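Local coordinates for pentafunctional AROM polypeptide (Schizosaccharomyces pombe, PDB 5SWV), which catalyses five successive steps of the shikimate pathway, with 3-dehydroquinate dehydratase and shikimate dehydrogenase making up the part of the polypeptide in this structure, at residues I268-A273 and A510-W515; K169-A174 and F201-F206; I76-R81 and E99-A104; F286-V291 and I310-S315. All coordinates share one frame; numbering follows the deposited sequence.

Contact 1: I268-A273 and A510-W515; sequences ILHSTA and ASFHLW
H270 and F512 are the nearest CA pair of segments 268-273 and 510-515, 7.2 Å from H270 CA to F512 CA, where the short helix axes approach to 11.1 Å and run in the same general sense at a signed crossing angle of -48°. F512 carries most of the contact on its helix. Its CG lies anti to the backbone N (chi1 176°), which extends the ring toward the other helix and lays one face against A273. The methyl CB of A273 stands 3.9 Å from the centroid of the F512 ring, 20° off the normal, a CH-pi contact. Alanine suits this site because its small side chain lets a whole phenyl ring lie close to the helix. H270 lies alongside F512, pointing the opposite way, with H270 ND1 4.0 Å from F512 CB. Its imidazole also meets the indole edge of W515, H270 CE1 to W515 CZ3 3.7 Å, the two rings oblique to each other. Y283 stacks on the H270 ring, while the indole NE1 of W515 bonds to I336 O and S511 OG to T335 OG1. The arrangement is that of a shikimate dehydrogenase, in which a helix following the last strand of the nucleotide-binding sheet returns to pack on the substrate-binding domain.

Contact 2: K169-A174 and F201-F206; sequences KLVGMA and FNMGRF
Strands 167-173 and 198-203 are neighbours in the parallel beta barrel of a type I dehydroquinase, joined as a beta-alpha-beta unit through helix 177-193. V171 pairs with F201, G172 with N202 and M173 with M203. G172 is held through both its polar backbone atoms: its N gives a hydrogen bond to F201 O (3.0 Å), and its O takes one from M203 N (2.8 Å). Beyond it A174 N bonds to M203 O at 3.2 Å, and the pairing ends in a water that donates to A174 O and accepts from F206 N. On the face bearing V171, F201, M173 and M203, the valine methyl CG2 sits over the phenyl ring, 3.9 Å from the F201 centroid. The other branch, V171 CG1, meets M203 CE at 3.6 Å. M173 crosses M203 at about a right angle; bends at its second and third torsions bring M173 CE to 3.7 Å from M203 CG. K169 meets the F201 ring at its edge, NZ 3.8 Å from F201 CZ. On the other face glycine suits position 172: N202 OD1 lies 3.4 Å from G172 CA, and a CB would point to this face and collide with that oxygen. The N202 amide is fixed from both ends, OD1 by W148 and ND2 by N180. Type I dehydroquinases act through a Schiff-base lysine, and a lysine amine at a phenyl edge, its chain packed against H140 and R81, is consistent with an active-site wall where apolar groups surround a few polar ones.

Contact 3: I76-R81 and E99-A104; sequences IIFTIR and ELMLSA
L100 O receives the helical hydrogen bond of A104 N at 3.1 Å, and the far end of the F78 ring comes up beside the same carbonyl, with F78 CZ 3.8 Å from L100 O. The ring approaches it obliquely. What carries the contact is the methyl of A104, which sits squarely over the phenyl face: A104 CB is 3.5 Å from the centroid of the F78 ring and only 7° off its normal, a CH-pi contact. F78 gets there with CG anti to its backbone N (chi1 -176°), a conformation that sends the ring from the strand toward the helix. Pairing a large flat residue on the strand with a small one on the helix suits the place, for alanine's lone methyl rests on the ring while keeping the backbones close, F78 CA to A104 CA 7.1 Å. About one helical turn before A104, L100 and M101 meet I80, which follows the strand. Its terminal methyl wedges between two neighbours, I80 CD1 lying 3.8 Å from L100 CB and 4.0 Å from M101 CG, and its chain crosses that of L100 at about a right angle. Strand 76-79 and helix 94-106 run nearly antiparallel, at 167° between their short axes, as the first two elements of a beta-alpha-beta unit of the barrel. T79 points away from the helix and its OG1 bonds to E40; R81 forms salt bridges with D113 and E115. V61 of helix 58-69 packs on F78 and L100, and M101 reaches V112 and V114 of strand 111-115, the next strand of the unit.

Contact 4: F286-V291 and I310-S315; sequences FETDTV and IPYKLS
Y312, from loop 310-315, reaches to loop 286-291 and is held at its hydroxyl and on its ring faces. Its OH donates to T288 O at 2.6 Å, approaching from above the carbonyl plane, 52° out of it, while that oxygen lies in the plane of the tyrosine ring at its edge. A tyrosine suits the place because one residue supplies both a broad apolar surface and a donor at the far end. The side chain sets out with CG anti to the carbonyl carbon (chi1 -64°), which carries the ring to the backbone of T288-V291. V291 then covers one face, with CB 4.1 Å from the centroid of the Y312 ring, and P311 CD, just before it in sequence, lies over the centre of the other. The valine and tyrosine side chains lie alongside, pointing opposite ways, and V291 brings CB and CG2 to the ring, a branched apolar surface suited to an aromatic face. The CG2 branch also reaches the serine, V291 CG2 to S315 OG 3.6 Å. T288 OG1 sits between its backbone N and carbonyl carbon (chi1 63°), from where it donates to T290 O at 2.6 Å and passes 3.5 Å from Y312 CE2; this bond ties the 286-291 loop to itself beside the ring. Both loops leave the same end of the mixed sheet, one after strand 282-285 and the other after strand 303-308, on either side of strand 253-257. K259, beyond that middle strand, forms a salt bridge with D289 and pairs by backbone with I310, while helix 295-298 follows the first loop.

Along the chain contact 3 closes first, then contact 2; contact 1 then closes a long loop that has contact 4 nested inside it. Contacts 2 and 3 share the eight-stranded parallel sheet of the dehydroquinase barrel. Their centres are 23 Å apart, and they touch where K169 CE lies 4.1 Å from R81 NH2. Contacts 1 and 4 belong to the shikimate dehydrogenase part, centres 20 Å apart: contact 4 joins loops at one end of the mixed sheet, whereas contact 1 brings helix 500-516 back to helix 266-277. About 50 Å separates the centres of contacts 2 and 4, consistent with two separate enzymatic units in one polypeptide.

Contact 1: I268-A273 and A510-W515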
loop_
_atom_site.group_PDB
_atom_site.type_symbol
_atom_site.label_atom_id
_atom_site.label_comp_id
_atom_site.label_asym_id
_atom_site.label_seq_id
_atom_site.Cartn_x
_atom_site.Cartn_y
_atom_site.Cartn_z
ATOM N N ILE A 268 15.407 -3.291 -14.626
ATOM C CA ILE A 268 16.045 -3.841 -13.420
ATOM C C ILE A 268 15.093 -3.690 -12.245
ATOM O O ILE A 268 14.967 -4.602 -11.419
ATOM C CB ILE A 268 17.406 -3.181 -13.062
ATOM C CG1 ILE A 268 18.315 -3.067 -14.306
ATOM C CG2 ILE A 268 18.133 -3.993 -11.988
ATOM C CD1 ILE A 268 19.730 -2.586 -14.034
ATOM N N LEU A 269 14.414 -2.546 -12.187
ATOM C CA LEU A 269 13.502 -2.242 -11.077
ATOM C C LEU A 269 12.378 -3.259 -10.997
ATOM O O LEU A 269 12.174 -3.884 -9.950
ATOM C CB LEU A 269 12.993 -0.790 -11.158
ATOM C CG LEU A 269 11.598 -0.297 -10.740
ATOM C CD1 LEU A 269 11.032 -0.755 -9.410
ATOM C CD2 LEU A 269 11.634 1.233 -10.755
ATOM N N HIS A 270 11.687 -3.465 -12.107
ATOM C CA HIS A 270 10.573 -4.412 -12.125
ATOM C C HIS A 270 11.016 -5.886 -12.075
ATOM O O HIS A 270 10.358 -6.689 -11.421
ATOM C CB HIS A 270 9.666 -4.125 -13.310
ATOM C CG HIS A 270 8.963 -2.810 -13.211
ATOM N ND1 HIS A 270 7.690 -2.687 -12.704
ATOM C CD2 HIS A 270 9.355 -1.558 -13.542
ATOM C CE1 HIS A 270 7.324 -1.418 -12.727
ATOM N NE2 HIS A 270 8.317 -0.712 -13.231
ATOM N N SER A 271 12.124 -6.224 -12.742
ATOM C CA SER A 271 12.743 -7.573 -12.657
ATOM C C SER A 271 12.990 -7.957 -11.220
ATOM O O SER A 271 12.628 -9.058 -10.801
ATOM C CB SER A 271 14.104 -7.634 -13.369
ATOM O OG SER A 271 13.965 -7.589 -14.775
ATOM N N THR A 272 13.610 -7.032 -10.484
ATOM C CA THR A 272 13.874 -7.210 -9.062
ATOM C C THR A 272 12.580 -7.404 -8.297
ATOM O O THR A 272 12.501 -8.292 -7.475
ATOM C CB THR A 272 14.670 -6.036 -8.475
ATOM O OG1 THR A 272 15.876 -5.880 -9.221
ATOM C CG2 THR A 272 15.025 -6.278 -7.034
ATOM N N ALA A 273 11.560 -6.608 -8.570
ATOM C CA ALA A 273 10.291 -6.759 -7.852
ATOM C C ALA A 273 9.664 -8.159 -8.023
ATOM O O ALA A 273 9.173 -8.734 -7.046
ATOM C CB ALA A 273 9.307 -5.682 -8.276
ATOM N N ALA A 510 4.724 2.132 -7.640
ATOM C CA ALA A 510 3.299 2.417 -7.791
ATOM C C ALA A 510 2.695 1.759 -9.042
ATOM O O ALA A 510 1.591 1.218 -8.995
ATOM C CB ALA A 510 3.084 3.921 -7.844
ATOM N N SER A 511 3.420 1.807 -10.155
ATOM C CA SER A 511 2.960 1.167 -11.379
ATOM C C SER A 511 2.859 -0.332 -11.169
ATOM O O SER A 511 1.861 -0.956 -11.546
ATOM C CB SER A 511 3.894 1.479 -12.539
ATOM O OG SER A 511 3.906 2.867 -12.816
ATOM N N PHE A 512 3.883 -0.889 -10.529
ATOM C CA PHE A 512 3.926 -2.313 -10.179
ATOM C C PHE A 512 2.738 -2.741 -9.312
ATOM O O PHE A 512 2.154 -3.812 -9.544
ATOM C CB PHE A 512 5.255 -2.653 -9.476
ATOM C CG PHE A 512 5.348 -4.074 -8.996
ATOM C CD1 PHE A 512 5.808 -5.077 -9.846
ATOM C CD2 PHE A 512 4.977 -4.415 -7.693
ATOM C CE1 PHE A 512 5.898 -6.396 -9.409
ATOM C CE2 PHE A 512 5.060 -5.735 -7.249
ATOM C CZ PHE A 512 5.526 -6.725 -8.108
ATOM N N HIS A 513 2.396 -1.911 -8.324
ATOM C CA HIS A 513 1.242 -2.165 -7.464
ATOM C C HIS A 513 -0.055 -2.113 -8.283
ATOM O O HIS A 513 -0.898 -3.002 -8.175
ATOM C CB HIS A 513 1.239 -1.193 -6.268
ATOM C CG HIS A 513 0.066 -1.340 -5.340
ATOM N ND1 HIS A 513 -0.709 -0.265 -4.948
ATOM C CD2 HIS A 513 -0.450 -2.418 -4.708
ATOM C CE1 HIS A 513 -1.651 -0.675 -4.123
ATOM N NE2 HIS A 513 -1.520 -1.979 -3.966
ATOM N N LEU A 514 -0.199 -1.117 -9.143
ATOM C CA LEU A 514 -1.408 -1.035 -9.973
ATOM C C LEU A 514 -1.548 -2.250 -10.889
ATOM O O LEU A 514 -2.654 -2.660 -11.181
ATOM C CB LEU A 514 -1.445 0.266 -10.802
ATOM C CG LEU A 514 -1.590 1.552 -9.994
ATOM C CD1 LEU A 514 -0.999 2.707 -10.791
ATOM C CD2 LEU A 514 -3.035 1.816 -9.580
ATOM N N TRP A 515 -0.436 -2.826 -11.325
ATOM C CA TRP A 515 -0.482 -4.020 -12.181
ATOM C C TRP A 515 -0.708 -5.335 -11.463
ATOM O O TRP A 515 -1.558 -6.094 -11.874
ATOM C CB TRP A 515 0.786 -4.135 -13.009
ATOM C CG TRP A 515 0.862 -3.150 -14.106
ATOM C CD1 TRP A 515 -0.156 -2.736 -14.932
ATOM C CD2 TRP A 515 2.035 -2.480 -14.553
ATOM N NE1 TRP A 515 0.315 -1.832 -15.848
ATOM C CE2 TRP A 515 1.661 -1.669 -15.648
ATOM C CE3 TRP A 515 3.368 -2.477 -14.133
ATOM C CZ2 TRP A 515 2.572 -0.877 -16.328
ATOM C CZ3 TRP A 515 4.278 -1.688 -14.813
ATOM C CH2 TRP A 515 3.876 -0.897 -15.898
#

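Contact 2: K169-A174 and F201-F206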
loop_
_atom_site.group_PDB
_atom_site.type_symbol
_atom_site.label_atom_id
_atom_site.label_comp_id
_atom_site.label_asym_id
_atom_site.label_seq_id
_atom_site.Cartn_x
_atom_site.Cartn_y
_atom_site.Cartn_z
ATOM N N LYS A 169 -14.930 -16.689 8.491
ATOM C CA LYS A 169 -13.661 -17.375 8.358
ATOM C C LYS A 169 -13.816 -18.764 8.962
ATOM O O LYS A 169 -14.089 -18.894 10.148
ATOM C CB LYS A 169 -12.585 -16.582 9.066
ATOM C CG LYS A 169 -11.190 -17.164 8.976
ATOM C CD LYS A 169 -10.259 -16.355 9.868
ATOM C CE LYS A 169 -9.166 -17.223 10.464
ATOM N NZ LYS A 169 -7.914 -17.154 9.670
ATOM N N LEU A 170 -13.654 -19.794 8.136
ATOM C CA LEU A 170 -13.745 -21.182 8.589
ATOM C C LEU A 170 -12.445 -21.866 8.235
ATOM O O LEU A 170 -12.038 -21.840 7.073
ATOM C CB LEU A 170 -14.899 -21.896 7.904
ATOM C CG LEU A 170 -16.270 -21.255 8.066
ATOM C CD1 LEU A 170 -17.298 -22.043 7.270
ATOM C CD2 LEU A 170 -16.682 -21.159 9.533
ATOM N N VAL A 171 -11.796 -22.470 9.232
ATOM C CA VAL A 171 -10.502 -23.109 9.021
ATOM C C VAL A 171 -10.463 -24.517 9.577
ATOM O O VAL A 171 -10.573 -24.701 10.773
ATOM C CB VAL A 171 -9.359 -22.314 9.663
ATOM C CG1 VAL A 171 -8.023 -22.978 9.330
ATOM C CG2 VAL A 171 -9.391 -20.868 9.186
ATOM N N GLY A 172 -10.275 -25.500 8.703
ATOM C CA GLY A 172 -10.168 -26.891 9.117
ATOM C C GLY A 172 -8.727 -27.281 9.354
ATOM O O GLY A 172 -7.825 -26.470 9.149
ATOM N N MET A 173 -8.524 -28.515 9.816
ATOM C CA MET A 173 -7.211 -29.136 9.837
ATOM C C MET A 173 -7.255 -30.251 8.813
ATOM O O MET A 173 -8.160 -31.093 8.839
ATOM C CB MET A 173 -6.890 -29.687 11.229
ATOM C CG MET A 173 -5.544 -30.419 11.338
ATOM S SD MET A 173 -4.080 -29.356 11.204
ATOM C CE MET A 173 -4.135 -28.460 12.756
ATOM N N ALA A 174 -6.281 -30.262 7.912
ATOM C CA ALA A 174 -6.252 -31.261 6.851
ATOM C C ALA A 174 -5.484 -32.491 7.298
ATOM O O ALA A 174 -4.390 -32.367 7.847
ATOM C CB ALA A 174 -5.617 -30.680 5.606
ATOM N N PHE A 201 -10.057 -22.278 4.363
ATOM C CA PHE A 201 -8.883 -23.113 4.092
ATOM C C PHE A 201 -8.660 -24.115 5.211
ATOM O O PHE A 201 -9.376 -24.113 6.202
ATOM C CB PHE A 201 -7.626 -22.260 3.912
ATOM C CG PHE A 201 -7.269 -21.430 5.103
ATOM C CD1 PHE A 201 -7.865 -20.185 5.307
ATOM C CD2 PHE A 201 -6.302 -21.854 6.003
ATOM C CE1 PHE A 201 -7.518 -19.398 6.400
ATOM C CE2 PHE A 201 -5.943 -21.063 7.095
ATOM C CZ PHE A 201 -6.564 -19.842 7.299
ATOM N N ASN A 202 -7.680 -24.991 5.010
ATOM C CA ASN A 202 -7.244 -25.939 6.009
ATOM C C ASN A 202 -5.837 -25.578 6.415
ATOM O O ASN A 202 -4.966 -25.375 5.556
ATOM C CB ASN A 202 -7.239 -27.356 5.459
ATOM C CG ASN A 202 -8.625 -27.837 5.064
ATOM O OD1 ASN A 202 -9.575 -27.718 5.833
ATOM N ND2 ASN A 202 -8.744 -28.392 3.866
ATOM N N MET A 203 -5.624 -25.486 7.725
ATOM C CA MET A 203 -4.278 -25.397 8.257
ATOM C C MET A 203 -3.648 -26.791 8.284
ATOM O O MET A 203 -4.308 -27.788 7.964
ATOM C CB MET A 203 -4.272 -24.700 9.616
ATOM C CG MET A 203 -4.960 -25.417 10.772
ATOM S SD MET A 203 -5.031 -24.469 12.323
ATOM C CE MET A 203 -5.366 -22.802 11.784
ATOM N N GLY A 204 -2.370 -26.847 8.640
ATOM C CA GLY A 204 -1.587 -28.073 8.564
ATOM C C GLY A 204 -0.764 -28.053 7.300
ATOM O O GLY A 204 -1.156 -27.437 6.315
ATOM N N ARG A 205 0.378 -28.733 7.322
ATOM C CA ARG A 205 1.213 -28.888 6.126
ATOM C C ARG A 205 0.474 -29.568 4.990
ATOM O O ARG A 205 0.724 -29.248 3.833
ATOM C CB ARG A 205 2.479 -29.675 6.434
ATOM C CG ARG A 205 3.412 -28.940 7.376
ATOM C CD ARG A 205 4.773 -29.623 7.526
ATOM N NE ARG A 205 5.809 -28.627 7.808
ATOM C CZ ARG A 205 6.257 -27.718 6.928
ATOM N NH1 ARG A 205 7.185 -26.845 7.306
ATOM N NH2 ARG A 205 5.791 -27.655 5.667
ATOM N N PHE A 206 -0.421 -30.501 5.319
ATOM C CA PHE A 206 -1.291 -31.127 4.311
ATOM C C PHE A 206 -2.305 -30.139 3.722
ATOM O O PHE A 206 -2.747 -30.304 2.590
ATOM C CB PHE A 206 -2.085 -32.308 4.886
ATOM C CG PHE A 206 -1.289 -33.575 5.129
ATOM C CD1 PHE A 206 -0.619 -34.221 4.085
ATOM C CD2 PHE A 206 -1.304 -34.190 6.394
ATOM C CE1 PHE A 206 0.064 -35.418 4.312
ATOM C CE2 PHE A 206 -0.623 -35.387 6.622
ATOM C CZ PHE A 206 0.063 -35.998 5.580
HETATM O O HOH W 1 -1.606 -31.227 8.022
#

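Contact 3: I76-R81 and E99-A104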
loop_
_atom_site.group_PDB
_atom_site.type_symbol
_atom_site.label_atom_id
_atom_site.label_comp_id
_atom_site.label_asym_id
_atom_site.label_seq_id
_atom_site.Cartn_x
_atom_site.Cartn_y
_atom_site.Cartn_z
ATOM N N ILE A 76 -6.279 -2.543 9.514
ATOM C CA ILE A 76 -5.863 -3.404 10.610
ATOM C C ILE A 76 -6.973 -4.355 11.006
ATOM O O ILE A 76 -8.150 -3.986 11.045
ATOM C CB ILE A 76 -5.372 -2.561 11.801
ATOM C CG1 ILE A 76 -4.041 -1.907 11.421
ATOM C CG2 ILE A 76 -5.183 -3.403 13.060
ATOM C CD1 ILE A 76 -3.636 -0.760 12.315
ATOM N N ILE A 77 -6.569 -5.591 11.273
ATOM C CA ILE A 77 -7.449 -6.606 11.775
ATOM C C ILE A 77 -6.988 -6.842 13.199
ATOM O O ILE A 77 -5.800 -7.029 13.447
ATOM C CB ILE A 77 -7.341 -7.879 10.926
ATOM C CG1 ILE A 77 -7.763 -7.597 9.482
ATOM C CG2 ILE A 77 -8.200 -8.981 11.501
ATOM C CD1 ILE A 77 -7.137 -8.531 8.474
ATOM N N PHE A 78 -7.932 -6.812 14.127
ATOM C CA PHE A 78 -7.663 -6.928 15.558
ATOM C C PHE A 78 -8.131 -8.314 15.990
ATOM O O PHE A 78 -9.334 -8.577 16.067
ATOM C CB PHE A 78 -8.429 -5.819 16.280
ATOM C CG PHE A 78 -8.186 -5.742 17.763
ATOM C CD1 PHE A 78 -8.944 -6.496 18.647
ATOM C CD2 PHE A 78 -7.252 -4.855 18.280
ATOM C CE1 PHE A 78 -8.736 -6.398 20.024
ATOM C CE2 PHE A 78 -7.046 -4.739 19.642
ATOM C CZ PHE A 78 -7.783 -5.511 20.525
ATOM N N THR A 79 -7.181 -9.201 16.255
ATOM C CA THR A 79 -7.499 -10.606 16.457
ATOM C C THR A 79 -7.018 -11.105 17.786
ATOM O O THR A 79 -5.817 -11.154 18.045
ATOM C CB THR A 79 -6.926 -11.469 15.330
ATOM O OG1 THR A 79 -7.559 -11.095 14.116
ATOM C CG2 THR A 79 -7.228 -12.944 15.539
ATOM N N ILE A 80 -7.983 -11.459 18.627
ATOM C CA ILE A 80 -7.734 -12.219 19.841
ATOM C C ILE A 80 -8.107 -13.656 19.565
ATOM O O ILE A 80 -9.292 -13.985 19.474
ATOM C CB ILE A 80 -8.602 -11.750 21.015
ATOM C CG1 ILE A 80 -8.310 -10.301 21.367
ATOM C CG2 ILE A 80 -8.360 -12.649 22.231
ATOM C CD1 ILE A 80 -9.305 -9.754 22.376
ATOM N N ARG A 81 -7.076 -14.487 19.443
ATOM C CA ARG A 81 -7.185 -15.914 19.144
ATOM C C ARG A 81 -6.900 -16.682 20.426
ATOM O O ARG A 81 -5.864 -16.479 21.067
ATOM C CB ARG A 81 -6.160 -16.278 18.081
ATOM C CG ARG A 81 -6.183 -17.728 17.626
ATOM C CD ARG A 81 -7.411 -18.093 16.816
ATOM N NE ARG A 81 -7.565 -17.259 15.623
ATOM C CZ ARG A 81 -8.586 -16.439 15.354
ATOM N NH1 ARG A 81 -9.630 -16.319 16.171
ATOM N NH2 ARG A 81 -8.574 -15.746 14.217
ATOM N N GLU A 99 -14.192 -6.674 26.457
ATOM C CA GLU A 99 -13.681 -5.353 26.786
ATOM C C GLU A 99 -12.644 -4.906 25.778
ATOM O O GLU A 99 -12.695 -3.771 25.329
ATOM C CB GLU A 99 -13.055 -5.330 28.169
ATOM C CG GLU A 99 -12.761 -3.925 28.675
ATOM C CD GLU A 99 -11.924 -3.885 29.951
ATOM O OE1 GLU A 99 -11.222 -4.890 30.262
ATOM O OE2 GLU A 99 -11.961 -2.826 30.634
ATOM N N LEU A 100 -11.714 -5.790 25.416
ATOM C CA LEU A 100 -10.658 -5.435 24.463
ATOM C C LEU A 100 -11.210 -5.175 23.069
ATOM O O LEU A 100 -10.808 -4.212 22.413
ATOM C CB LEU A 100 -9.545 -6.496 24.408
ATOM C CG LEU A 100 -8.476 -6.416 25.519
ATOM C CD1 LEU A 100 -7.741 -7.748 25.703
ATOM C CD2 LEU A 100 -7.478 -5.292 25.260
ATOM N N MET A 101 -12.135 -6.013 22.626
ATOM C CA MET A 101 -12.683 -5.872 21.282
ATOM C C MET A 101 -13.532 -4.605 21.151
ATOM O O MET A 101 -13.477 -3.921 20.136
ATOM C CB MET A 101 -13.466 -7.136 20.873
ATOM C CG MET A 101 -12.564 -8.340 20.618
ATOM S SD MET A 101 -13.430 -9.852 20.139
ATOM C CE MET A 101 -14.015 -10.489 21.701
ATOM N N LEU A 102 -14.297 -4.286 22.189
ATOM C CA LEU A 102 -15.054 -3.034 22.231
ATOM C C LEU A 102 -14.159 -1.821 22.104
ATOM O O LEU A 102 -14.482 -0.863 21.399
ATOM C CB LEU A 102 -15.833 -2.929 23.532
ATOM C CG LEU A 102 -17.065 -3.825 23.636
ATOM C CD1 LEU A 102 -17.664 -3.781 25.041
ATOM C CD2 LEU A 102 -18.112 -3.465 22.590
ATOM N N SER A 103 -13.040 -1.859 22.810
ATOM C CA SER A 103 -12.061 -0.779 22.745
ATOM C C SER A 103 -11.497 -0.580 21.328
ATOM O O SER A 103 -11.332 0.561 20.859
ATOM C CB SER A 103 -10.938 -1.044 23.739
ATOM O OG SER A 103 -9.798 -0.305 23.398
ATOM N N ALA A 104 -11.222 -1.695 20.659
ATOM C CA ALA A 104 -10.691 -1.687 19.309
ATOM C C ALA A 104 -11.626 -1.027 18.310
ATOM O O ALA A 104 -11.177 -0.357 17.368
ATOM C CB ALA A 104 -10.388 -3.103 18.864
#

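Contact 4: F286-V291 and I310-S315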
loop_
_atom_site.group_PDB
_atom_site.type_symbol
_atom_site.label_atom_id
_atom_site.label_comp_id
_atom_site.label_asym_id
_atom_site.label_seq_id
_atom_site.Cartn_x
_atom_site.Cartn_y
_atom_site.Cartn_z
ATOM N N PHE A 286 11.071 -1.514 -25.060
ATOM C CA PHE A 286 10.590 -1.724 -26.423
ATOM C C PHE A 286 10.543 -0.369 -27.134
ATOM O O PHE A 286 9.486 0.259 -27.271
ATOM C CB PHE A 286 9.227 -2.420 -26.426
ATOM C CG PHE A 286 8.820 -2.929 -27.776
ATOM C CD1 PHE A 286 9.297 -4.157 -28.245
ATOM C CD2 PHE A 286 7.973 -2.192 -28.591
ATOM C CE1 PHE A 286 8.937 -4.633 -29.504
ATOM C CE2 PHE A 286 7.605 -2.664 -29.843
ATOM C CZ PHE A 286 8.088 -3.880 -30.303
ATOM N N GLU A 287 11.721 0.067 -27.579
ATOM C CA GLU A 287 11.899 1.365 -28.208
ATOM C C GLU A 287 11.247 1.392 -29.585
ATOM O O GLU A 287 11.425 0.460 -30.351
ATOM C CB GLU A 287 13.389 1.676 -28.333
ATOM C CG GLU A 287 13.673 3.146 -28.538
ATOM C CD GLU A 287 15.148 3.439 -28.659
ATOM O OE1 GLU A 287 15.841 3.536 -27.609
ATOM O OE2 GLU A 287 15.599 3.586 -29.815
ATOM N N THR A 288 10.482 2.434 -29.898
ATOM C CA THR A 288 9.907 2.564 -31.236
ATOM C C THR A 288 10.008 3.976 -31.786
ATOM O O THR A 288 10.058 4.944 -31.027
ATOM C CB THR A 288 8.436 2.139 -31.289
ATOM O OG1 THR A 288 7.662 3.006 -30.450
ATOM C CG2 THR A 288 8.277 0.686 -30.864
ATOM N N ASP A 289 10.013 4.060 -33.118
ATOM C CA ASP A 289 10.172 5.318 -33.854
ATOM C C ASP A 289 8.882 6.122 -33.910
ATOM O O ASP A 289 8.912 7.358 -33.889
ATOM C CB ASP A 289 10.688 5.042 -35.280
ATOM C CG ASP A 289 12.160 4.640 -35.310
ATOM O OD1 ASP A 289 12.924 4.998 -34.387
ATOM O OD2 ASP A 289 12.562 3.968 -36.274
ATOM N N THR A 290 7.765 5.411 -34.013
ATOM C CA THR A 290 6.445 5.996 -33.867
ATOM C C THR A 290 5.760 5.381 -32.656
ATOM O O THR A 290 6.145 4.317 -32.173
ATOM C CB THR A 290 5.549 5.810 -35.129
ATOM O OG1 THR A 290 5.041 4.468 -35.200
ATOM C CG2 THR A 290 6.317 6.131 -36.407
ATOM N N VAL A 291 4.733 6.070 -32.181
ATOM C CA VAL A 291 3.851 5.548 -31.143
ATOM C C VAL A 291 2.938 4.422 -31.647
ATOM O O VAL A 291 2.461 3.612 -30.859
ATOM C CB VAL A 291 2.987 6.684 -30.542
ATOM C CG1 VAL A 291 1.875 7.112 -31.502
ATOM C CG2 VAL A 291 2.425 6.275 -29.186
ATOM N N ILE A 310 8.975 9.675 -22.369
ATOM C CA ILE A 310 9.085 10.639 -23.473
ATOM C C ILE A 310 9.434 9.899 -24.757
ATOM O O ILE A 310 10.299 9.015 -24.720
ATOM C CB ILE A 310 10.191 11.690 -23.161
ATOM C CG1 ILE A 310 9.747 12.626 -22.017
ATOM C CG2 ILE A 310 10.557 12.523 -24.387
ATOM C CD1 ILE A 310 10.896 13.141 -21.160
ATOM N N PRO A 311 8.813 10.266 -25.900
ATOM C CA PRO A 311 7.895 11.362 -26.182
ATOM C C PRO A 311 6.441 10.910 -26.398
ATOM O O PRO A 311 5.724 11.526 -27.196
ATOM C CB PRO A 311 8.467 11.892 -27.496
ATOM C CG PRO A 311 8.821 10.625 -28.236
ATOM C CD PRO A 311 9.180 9.600 -27.175
ATOM N N TYR A 312 6.008 9.872 -25.681
ATOM C CA TYR A 312 4.743 9.204 -25.976
ATOM C C TYR A 312 3.666 9.273 -24.881
ATOM O O TYR A 312 2.583 8.702 -25.057
ATOM C CB TYR A 312 5.031 7.745 -26.321
ATOM C CG TYR A 312 5.864 7.499 -27.569
ATOM C CD1 TYR A 312 5.818 8.358 -28.687
ATOM C CD2 TYR A 312 6.673 6.364 -27.658
ATOM C CE1 TYR A 312 6.584 8.106 -29.828
ATOM C CE2 TYR A 312 7.433 6.102 -28.795
ATOM C CZ TYR A 312 7.381 6.970 -29.878
ATOM O OH TYR A 312 8.113 6.680 -31.004
ATOM N N LYS A 313 3.920 9.996 -23.783
ATOM C CA LYS A 313 2.948 10.066 -22.678
ATOM C C LYS A 313 1.599 10.692 -23.068
ATOM O O LYS A 313 0.564 10.338 -22.493
ATOM C CB LYS A 313 3.545 10.780 -21.475
ATOM C CG LYS A 313 4.688 9.996 -20.862
ATOM C CD LYS A 313 5.678 10.853 -20.099
ATOM C CE LYS A 313 5.258 11.051 -18.664
ATOM N NZ LYS A 313 6.469 11.081 -17.803
ATOM N N LEU A 314 1.605 11.600 -24.045
ATOM C CA LEU A 314 0.364 12.208 -24.527
ATOM C C LEU A 314 -0.227 11.469 -25.726
ATOM O O LEU A 314 -1.436 11.240 -25.782
ATOM C CB LEU A 314 0.572 13.693 -24.861
ATOM C CG LEU A 314 0.844 14.628 -23.667
ATOM C CD1 LEU A 314 2.335 14.734 -23.341
ATOM C CD2 LEU A 314 0.287 16.006 -23.936
ATOM N N SER A 315 0.625 11.095 -26.676
ATOM C CA SER A 315 0.160 10.480 -27.921
ATOM C C SER A 315 -0.361 9.061 -27.746
ATOM O O SER A 315 -1.062 8.563 -28.611
ATOM C CB SER A 315 1.256 10.502 -28.983
ATOM O OG SER A 315 2.397 9.822 -28.524
#